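Acyl-coenzyme A oxidase (Caenorhabditis elegans, PDB 5K3H) catalyses the FAD-dependent desaturation of acyl-CoA thioesters to trans-2-enoyl-CoA, passing electrons to oxygen, in the first step of peroxisomal beta-oxidation. Local coordinates at residues B[166-178]-B[262-276]. Sequence-based numbering, arbitrary orientation.
Sequences TATYDIGTQEFVL and RTNLLMRHTKVEADG
Tyr169 reaches the turn at 273-276: OH donates to Ala274 O at 2.8 Å, a bond in the ring plane that meets the carbonyl from above its own plane (C=O...O angle 111°). With CG anti to the backbone N (chi1 -175°), the ring is carried to the turn, where CE2 packs 3.4 Å from Gly276 CA and Val272 CG1 sits over the centre of one face. A leucine here would probably leave Ala274 O without this donor and open a gap beside Gly276. The aliphatic part of Arg262 flanks the same ring, CG lying 3.7 Å from Tyr169 CE1, while the guanidinium plane stands 84° to it. The backbone N of Arg262 donates to Gln174 O (3.1 Å) and, after a bend at chi3, NE donates to Val272 O at 2.9 Å; both bonds are bent. Phe176 continues the apolar layer, its CE2 3.9 Å from Leu265 CB and its edge toward Arg262 O. Further out, Asp170 OD1 accepts from Thr173 N, an Asx motif, and Arg259 NH1 forms salt bridges with Asp170 OD2 and Glu175 OE1. This is a beta hairpin with a G1 bulge, packed against a type I turn in the beta domain of acyl-CoA oxidases.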
ATOM      1  N   THR B 166       9.311 -34.500   6.854  1.00 25.67           N
ATOM      2  CA  THR B 166      10.028 -35.391   7.760  1.00 24.46           C
ATOM      3  C   THR B 166      11.388 -35.789   7.193  1.00 23.51           C
ATOM      4  O   THR B 166      11.614 -35.784   5.977  1.00 23.17           O
ATOM      5  CB  THR B 166       9.224 -36.652   8.097  1.00 24.24           C
ATOM      6  OG1 THR B 166       8.827 -37.309   6.890  1.00 24.84           O
ATOM      7  CG2 THR B 166       7.981 -36.321   8.964  1.00 24.11           C
ATOM      8  N   ALA B 167      12.318 -36.033   8.112  1.00 23.94           N
ATOM      9  CA  ALA B 167      13.607 -36.638   7.822  1.00 24.18           C
ATOM     10  C   ALA B 167      13.722 -37.822   8.763  1.00 23.75           C
ATOM     11  O   ALA B 167      13.957 -37.639   9.963  1.00 23.32           O
ATOM     12  CB  ALA B 167      14.754 -35.650   8.027  1.00 24.08           C
ATOM     13  N   THR B 168      13.572 -39.025   8.232  1.00 22.25           N
ATOM     14  CA  THR B 168      13.499 -40.217   9.060  1.00 23.55           C
ATOM     15  C   THR B 168      14.848 -40.913   8.979  1.00 24.70           C
ATOM     16  O   THR B 168      15.373 -41.143   7.875  1.00 24.86           O
ATOM     17  CB  THR B 168      12.374 -41.163   8.618  1.00 23.51           C
ATOM     18  OG1 THR B 168      11.112 -40.475   8.609  1.00 23.60           O
ATOM     19  CG2 THR B 168      12.266 -42.340   9.575  1.00 23.23           C
ATOM     20  N   TYR B 169      15.443 -41.177  10.142  1.00 26.02           N
ATOM     21  CA  TYR B 169      16.764 -41.782  10.163  1.00 28.02           C
ATOM     22  C   TYR B 169      16.636 -43.272   9.880  1.00 27.26           C
ATOM     23  O   TYR B 169      15.977 -44.000  10.633  1.00 27.45           O
ATOM     24  CB  TYR B 169      17.473 -41.558  11.496  1.00 28.58           C
ATOM     25  CG  TYR B 169      18.873 -42.099  11.395  1.00 29.68           C
ATOM     26  CD1 TYR B 169      19.687 -41.709  10.338  1.00 30.32           C
ATOM     27  CD2 TYR B 169      19.378 -43.018  12.309  1.00 30.33           C
ATOM     28  CE1 TYR B 169      20.960 -42.187  10.204  1.00 31.68           C
ATOM     29  CE2 TYR B 169      20.671 -43.507  12.180  1.00 30.96           C
ATOM     30  CZ  TYR B 169      21.453 -43.083  11.119  1.00 31.33           C
ATOM     31  OH  TYR B 169      22.739 -43.537  10.925  1.00 33.60           O
ATOM     32  N   ASP B 170      17.291 -43.722   8.809  1.00 28.96           N
ATOM     33  CA  ASP B 170      17.315 -45.123   8.403  1.00 29.95           C
ATOM     34  C   ASP B 170      18.614 -45.734   8.922  1.00 30.47           C
ATOM     35  O   ASP B 170      19.675 -45.553   8.321  1.00 31.96           O
ATOM     36  CB  ASP B 170      17.207 -45.208   6.886  1.00 30.61           C
ATOM     37  CG  ASP B 170      17.113 -46.634   6.381  1.00 32.18           C
ATOM     38  OD1 ASP B 170      17.686 -47.550   7.017  1.00 34.13           O
ATOM     39  OD2 ASP B 170      16.468 -46.844   5.326  1.00 33.63           O
ATOM     40  N   ILE B 171      18.523 -46.473  10.033  1.00 29.71           N
ATOM     41  CA  ILE B 171      19.710 -47.002  10.710  1.00 31.26           C
ATOM     42  C   ILE B 171      20.412 -48.055   9.862  1.00 32.47           C
ATOM     43  O   ILE B 171      21.642 -48.185   9.906  1.00 33.73           O
ATOM     44  CB  ILE B 171      19.336 -47.545  12.100  1.00 31.93           C
ATOM     45  CG1 ILE B 171      18.682 -46.447  12.957  1.00 31.66           C
ATOM     46  CG2 ILE B 171      20.567 -48.113  12.807  1.00 32.78           C
ATOM     47  CD1 ILE B 171      18.133 -46.930  14.301  1.00 32.51           C
ATOM     48  N   GLY B 172      19.653 -48.847   9.105  1.00 32.62           N
ATOM     49  CA  GLY B 172      20.267 -49.876   8.290  1.00 35.50           C
ATOM     50  C   GLY B 172      21.207 -49.310   7.244  1.00 38.61           C
ATOM     51  O   GLY B 172      22.306 -49.832   7.041  1.00 43.06           O
ATOM     52  N   THR B 173      20.798 -48.233   6.578  1.00 34.77           N
ATOM     53  CA  THR B 173      21.560 -47.644   5.481  1.00 33.70           C
ATOM     54  C   THR B 173      22.333 -46.391   5.876  1.00 32.75           C
ATOM     55  O   THR B 173      22.977 -45.787   5.014  1.00 35.74           O
ATOM     56  CB  THR B 173      20.627 -47.327   4.317  1.00 34.04           C
ATOM     57  OG1 THR B 173      19.707 -46.291   4.701  1.00 32.73           O
ATOM     58  CG2 THR B 173      19.835 -48.572   3.963  1.00 33.11           C
ATOM     59  N   GLN B 174      22.231 -45.953   7.131  1.00 33.05           N
ATOM     60  CA  GLN B 174      22.868 -44.726   7.609  1.00 33.99           C
ATOM     61  C   GLN B 174      22.557 -43.545   6.696  1.00 32.23           C
ATOM     62  O   GLN B 174      23.455 -42.856   6.195  1.00 33.49           O
ATOM     63  CB  GLN B 174      24.372 -44.913   7.744  1.00 35.48           C
ATOM     64  CG  GLN B 174      24.786 -45.850   8.869  1.00 37.89           C
ATOM     65  CD  GLN B 174      26.244 -46.192   8.763  1.00 41.04           C
ATOM     66  OE1 GLN B 174      26.595 -47.290   8.340  1.00 44.00           O
ATOM     67  NE2 GLN B 174      27.113 -45.231   9.102  1.00 41.32           N
ATOM     68  N   GLU B 175      21.263 -43.317   6.486  1.00 31.02           N
ATOM     69  CA  GLU B 175      20.748 -42.270   5.620  1.00 30.17           C
ATOM     70  C   GLU B 175      19.543 -41.620   6.272  1.00 28.68           C
ATOM     71  O   GLU B 175      18.854 -42.247   7.080  1.00 27.82           O
ATOM     72  CB  GLU B 175      20.340 -42.825   4.262  1.00 30.69           C
ATOM     73  CG  GLU B 175      21.467 -43.137   3.316  1.00 30.63           C
ATOM     74  CD  GLU B 175      20.947 -43.861   2.110  1.00 30.68           C
ATOM     75  OE1 GLU B 175      20.216 -44.860   2.292  1.00 31.40           O
ATOM     76  OE2 GLU B 175      21.199 -43.396   0.984  1.00 30.46           O
ATOM     77  N   PHE B 176      19.295 -40.356   5.920  1.00 29.61           N
ATOM     78  CA  PHE B 176      18.015 -39.708   6.200  1.00 27.87           C
ATOM     79  C   PHE B 176      17.110 -39.799   4.982  1.00 27.30           C
ATOM     80  O   PHE B 176      17.567 -39.589   3.851  1.00 26.00           O
ATOM     81  CB  PHE B 176      18.211 -38.253   6.633  1.00 27.60           C
ATOM     82  CG  PHE B 176      18.767 -38.134   8.019  1.00 26.92           C
ATOM     83  CD1 PHE B 176      17.929 -38.215   9.120  1.00 26.53           C
ATOM     84  CD2 PHE B 176      20.126 -38.029   8.222  1.00 26.55           C
ATOM     85  CE1 PHE B 176      18.421 -38.143  10.400  1.00 26.34           C
ATOM     86  CE2 PHE B 176      20.635 -37.960   9.494  1.00 26.86           C
ATOM     87  CZ  PHE B 176      19.776 -38.010  10.595  1.00 26.47           C
ATOM     88  N   VAL B 177      15.844 -40.157   5.212  1.00 24.71           N
ATOM     89  CA  VAL B 177      14.838 -40.241   4.156  1.00 26.40           C
ATOM     90  C   VAL B 177      13.952 -39.012   4.322  1.00 27.00           C
ATOM     91  O   VAL B 177      13.219 -38.904   5.306  1.00 27.90           O
ATOM     92  CB  VAL B 177      14.008 -41.532   4.255  1.00 27.25           C
ATOM     93  CG1 VAL B 177      12.780 -41.447   3.392  1.00 27.95           C
ATOM     94  CG2 VAL B 177      14.823 -42.781   3.930  1.00 27.47           C
ATOM     95  N   LEU B 178      14.020 -38.067   3.386  1.00 26.94           N
ATOM     96  CA  LEU B 178      13.213 -36.853   3.446  1.00 26.61           C
ATOM     97  C   LEU B 178      11.882 -37.128   2.770  1.00 25.92           C
ATOM     98  O   LEU B 178      11.836 -37.807   1.737  1.00 24.89           O
ATOM     99  CB  LEU B 178      13.926 -35.691   2.756  1.00 27.31           C
ATOM    100  CG  LEU B 178      14.910 -34.794   3.535  1.00 29.03           C
ATOM    101  CD1 LEU B 178      15.756 -35.557   4.516  1.00 30.86           C
ATOM    102  CD2 LEU B 178      15.833 -34.097   2.535  1.00 29.80           C
ATOM    103  N   ARG B 262      23.836 -39.737   6.315  1.00 29.95           N
ATOM    104  CA  ARG B 262      23.715 -39.310   7.703  1.00 31.41           C
ATOM    105  C   ARG B 262      24.403 -37.973   7.944  1.00 32.59           C
ATOM    106  O   ARG B 262      23.883 -37.118   8.676  1.00 32.84           O
ATOM    107  CB  ARG B 262      24.317 -40.358   8.645  1.00 32.10           C
ATOM    108  CG  ARG B 262      24.031 -40.062  10.113  1.00 32.39           C
ATOM    109  CD  ARG B 262      24.772 -40.928  11.088  1.00 32.61           C
ATOM    110  NE  ARG B 262      26.113 -40.438  11.403  1.00 33.99           N
ATOM    111  CZ  ARG B 262      27.231 -40.877  10.833  1.00 33.78           C
ATOM    112  NH1 ARG B 262      27.176 -41.836   9.912  1.00 36.20           N
ATOM    113  NH2 ARG B 262      28.403 -40.372  11.201  1.00 33.65           N
ATOM    114  N   THR B 263      25.576 -37.771   7.340  1.00 34.92           N
ATOM    115  CA  THR B 263      26.386 -36.588   7.612  1.00 35.20           C
ATOM    116  C   THR B 263      25.901 -35.338   6.883  1.00 33.64           C
ATOM    117  O   THR B 263      26.534 -34.284   7.026  1.00 33.80           O
ATOM    118  CB  THR B 263      27.847 -36.862   7.244  1.00 36.90           C
ATOM    119  OG1 THR B 263      27.905 -37.362   5.901  1.00 40.23           O
ATOM    120  CG2 THR B 263      28.471 -37.877   8.200  1.00 36.91           C
ATOM    121  N   ASN B 264      24.791 -35.412   6.128  1.00 33.74           N
ATOM    122  CA  ASN B 264      24.139 -34.201   5.626  1.00 32.44           C
ATOM    123  C   ASN B 264      23.288 -33.509   6.681  1.00 31.08           C
ATOM    124  O   ASN B 264      22.847 -32.386   6.433  1.00 30.51           O
ATOM    125  CB  ASN B 264      23.271 -34.484   4.399  1.00 33.11           C
ATOM    126  CG  ASN B 264      24.078 -34.615   3.121  1.00 33.21           C
ATOM    127  OD1 ASN B 264      25.164 -35.176   3.115  1.00 32.74           O
ATOM    128  ND2 ASN B 264      23.543 -34.088   2.029  1.00 32.59           N
ATOM    129  N   LEU B 265      23.018 -34.159   7.816  1.00 31.51           N
ATOM    130  CA  LEU B 265      22.520 -33.457   8.989  1.00 31.79           C
ATOM    131  C   LEU B 265      23.585 -32.477   9.464  1.00 33.24           C
ATOM    132  O   LEU B 265      24.724 -32.878   9.719  1.00 32.35           O
ATOM    133  CB  LEU B 265      22.182 -34.451  10.106  1.00 31.41           C
ATOM    134  CG  LEU B 265      21.937 -33.876  11.516  1.00 30.21           C
ATOM    135  CD1 LEU B 265      20.603 -33.138  11.599  1.00 30.59           C
ATOM    136  CD2 LEU B 265      22.022 -34.929  12.613  1.00 29.86           C
ATOM    137  N   LEU B 266      23.231 -31.189   9.550  1.00 33.73           N
ATOM    138  CA  LEU B 266      24.177 -30.168   9.998  1.00 34.83           C
ATOM    139  C   LEU B 266      24.428 -30.353  11.493  1.00 36.48           C
ATOM    140  O   LEU B 266      23.495 -30.260  12.303  1.00 36.27           O
ATOM    141  CB  LEU B 266      23.629 -28.771   9.701  1.00 35.33           C
ATOM    142  CG  LEU B 266      23.318 -28.478   8.218  1.00 34.76           C
ATOM    143  CD1 LEU B 266      23.034 -27.005   7.976  1.00 34.86           C
ATOM    144  CD2 LEU B 266      24.438 -28.981   7.299  1.00 34.75           C
ATOM    145  N   MET B 267      25.683 -30.624  11.869  1.00 35.23           N
ATOM    146  CA  MET B 267      25.970 -31.208  13.178  1.00 37.96           C
ATOM    147  C   MET B 267      26.966 -30.395  14.006  1.00 42.19           C
ATOM    148  O   MET B 267      27.742 -30.956  14.783  1.00 45.86           O
ATOM    149  CB  MET B 267      26.481 -32.637  13.012  1.00 37.88           C
ATOM    150  CG  MET B 267      25.394 -33.648  12.742  1.00 37.20           C
ATOM    151  SD  MET B 267      26.002 -35.344  12.688  1.00 39.68           S
ATOM    152  CE  MET B 267      26.326 -35.551  10.944  1.00 37.49           C
ATOM    153  N   ARG B 268      26.937 -29.064  13.907  1.00 40.06           N
ATOM    154  CA  ARG B 268      27.803 -28.276  14.779  1.00 43.09           C
ATOM    155  C   ARG B 268      27.398 -28.442  16.239  1.00 43.15           C
ATOM    156  O   ARG B 268      28.256 -28.585  17.118  1.00 44.60           O
ATOM    157  CB  ARG B 268      27.769 -26.797  14.381  1.00 46.27           C
ATOM    158  CG  ARG B 268      28.585 -25.874  15.301  1.00 46.63           C
ATOM    159  CD  ARG B 268      28.877 -24.528  14.637  1.00 47.76           C
ATOM    160  NE  ARG B 268      29.778 -24.742  13.510  1.00 49.63           N
ATOM    161  CZ  ARG B 268      31.083 -24.480  13.523  1.00 47.96           C
ATOM    162  NH1 ARG B 268      31.655 -23.972  14.607  1.00 45.30           N
ATOM    163  NH2 ARG B 268      31.817 -24.742  12.450  1.00 49.07           N
ATOM    164  N   HIS B 269      26.099 -28.486  16.505  1.00 42.94           N
ATOM    165  CA  HIS B 269      25.577 -28.485  17.859  1.00 44.94           C
ATOM    166  C   HIS B 269      24.798 -29.737  18.223  1.00 41.58           C
ATOM    167  O   HIS B 269      24.540 -29.961  19.410  1.00 43.95           O
ATOM    168  CB  HIS B 269      24.663 -27.266  18.054  1.00 48.90           C
ATOM    169  CG  HIS B 269      25.356 -25.959  17.838  1.00 55.65           C
ATOM    170  ND1 HIS B 269      24.876 -24.997  16.973  1.00 59.78           N
ATOM    171  CD2 HIS B 269      26.488 -25.450  18.377  1.00 57.20           C
ATOM    172  CE1 HIS B 269      25.686 -23.954  16.984  1.00 58.40           C
ATOM    173  NE2 HIS B 269      26.670 -24.201  17.832  1.00 58.43           N
ATOM    174  N   THR B 270      24.379 -30.521  17.242  1.00 41.59           N
ATOM    175  CA  THR B 270      23.640 -31.757  17.428  1.00 40.14           C
ATOM    176  C   THR B 270      24.358 -32.887  16.708  1.00 38.55           C
ATOM    177  O   THR B 270      24.857 -32.696  15.601  1.00 38.53           O
ATOM    178  CB  THR B 270      22.205 -31.603  16.876  1.00 41.08           C
ATOM    179  OG1 THR B 270      21.490 -30.590  17.601  1.00 41.42           O
ATOM    180  CG2 THR B 270      21.465 -32.905  16.866  1.00 42.49           C
ATOM    181  N   LYS B 271      24.433 -34.056  17.335  1.00 38.37           N
ATOM    182  CA  LYS B 271      25.015 -35.225  16.690  1.00 40.12           C
ATOM    183  C   LYS B 271      23.999 -36.353  16.633  1.00 37.26           C
ATOM    184  O   LYS B 271      23.198 -36.530  17.560  1.00 35.03           O
ATOM    185  CB  LYS B 271      26.310 -35.719  17.388  1.00 42.68           C
ATOM    186  CG  LYS B 271      27.558 -34.874  17.102  1.00 47.06           C
ATOM    187  CD  LYS B 271      27.542 -33.514  17.810  1.00 50.65           C
ATOM    188  CE  LYS B 271      28.787 -32.697  17.467  1.00 51.86           C
ATOM    189  NZ  LYS B 271      28.833 -31.415  18.229  1.00 53.19           N
ATOM    190  N   VAL B 272      24.031 -37.089  15.521  1.00 32.97           N
ATOM    191  CA  VAL B 272      23.370 -38.383  15.396  1.00 32.73           C
ATOM    192  C   VAL B 272      24.423 -39.356  14.888  1.00 33.06           C
ATOM    193  O   VAL B 272      24.940 -39.191  13.773  1.00 32.22           O
ATOM    194  CB  VAL B 272      22.149 -38.341  14.452  1.00 32.65           C
ATOM    195  CG1 VAL B 272      21.674 -39.743  14.099  1.00 31.06           C
ATOM    196  CG2 VAL B 272      21.010 -37.552  15.090  1.00 32.41           C
ATOM    197  N   GLU B 273      24.740 -40.366  15.703  1.00 31.27           N
ATOM    198  CA  GLU B 273      25.767 -41.342  15.364  1.00 33.02           C
ATOM    199  C   GLU B 273      25.182 -42.376  14.421  1.00 32.33           C
ATOM    200  O   GLU B 273      23.970 -42.425  14.195  1.00 32.75           O
ATOM    201  CB  GLU B 273      26.358 -41.960  16.631  1.00 35.82           C
ATOM    202  CG  GLU B 273      26.735 -40.863  17.625  1.00 40.02           C
ATOM    203  CD  GLU B 273      27.529 -41.347  18.822  1.00 44.56           C
ATOM    204  OE1 GLU B 273      27.099 -42.333  19.462  1.00 46.72           O
ATOM    205  OE2 GLU B 273      28.572 -40.731  19.141  1.00 46.59           O
ATOM    206  N   ALA B 274      26.074 -43.172  13.811  1.00 35.29           N
ATOM    207  CA  ALA B 274      25.646 -44.184  12.844  1.00 34.62           C
ATOM    208  C   ALA B 274      24.594 -45.127  13.409  1.00 32.12           C
ATOM    209  O   ALA B 274      23.690 -45.557  12.687  1.00 32.65           O
ATOM    210  CB  ALA B 274      26.853 -44.991  12.371  1.00 34.82           C
ATOM    211  N   ASP B 275      24.696 -45.470  14.691  1.00 32.94           N
ATOM    212  CA  ASP B 275      23.678 -46.307  15.320  1.00 33.31           C
ATOM    213  C   ASP B 275      22.360 -45.562  15.577  1.00 32.66           C
ATOM    214  O   ASP B 275      21.438 -46.161  16.142  1.00 31.31           O
ATOM    215  CB  ASP B 275      24.244 -46.994  16.569  1.00 34.16           C
ATOM    216  CG  ASP B 275      24.594 -46.043  17.679  1.00 35.53           C
ATOM    217  OD1 ASP B 275      24.373 -44.815  17.577  1.00 36.65           O
ATOM    218  OD2 ASP B 275      25.113 -46.554  18.688  1.00 35.79           O
ATOM    219  N   GLY B 276      22.278 -44.265  15.258  1.00 32.24           N
ATOM    220  CA  GLY B 276      21.110 -43.474  15.577  1.00 31.62           C
ATOM    221  C   GLY B 276      21.119 -42.776  16.912  1.00 31.30           C
ATOM    222  O   GLY B 276      20.124 -42.116  17.243  1.00 32.35           O
TER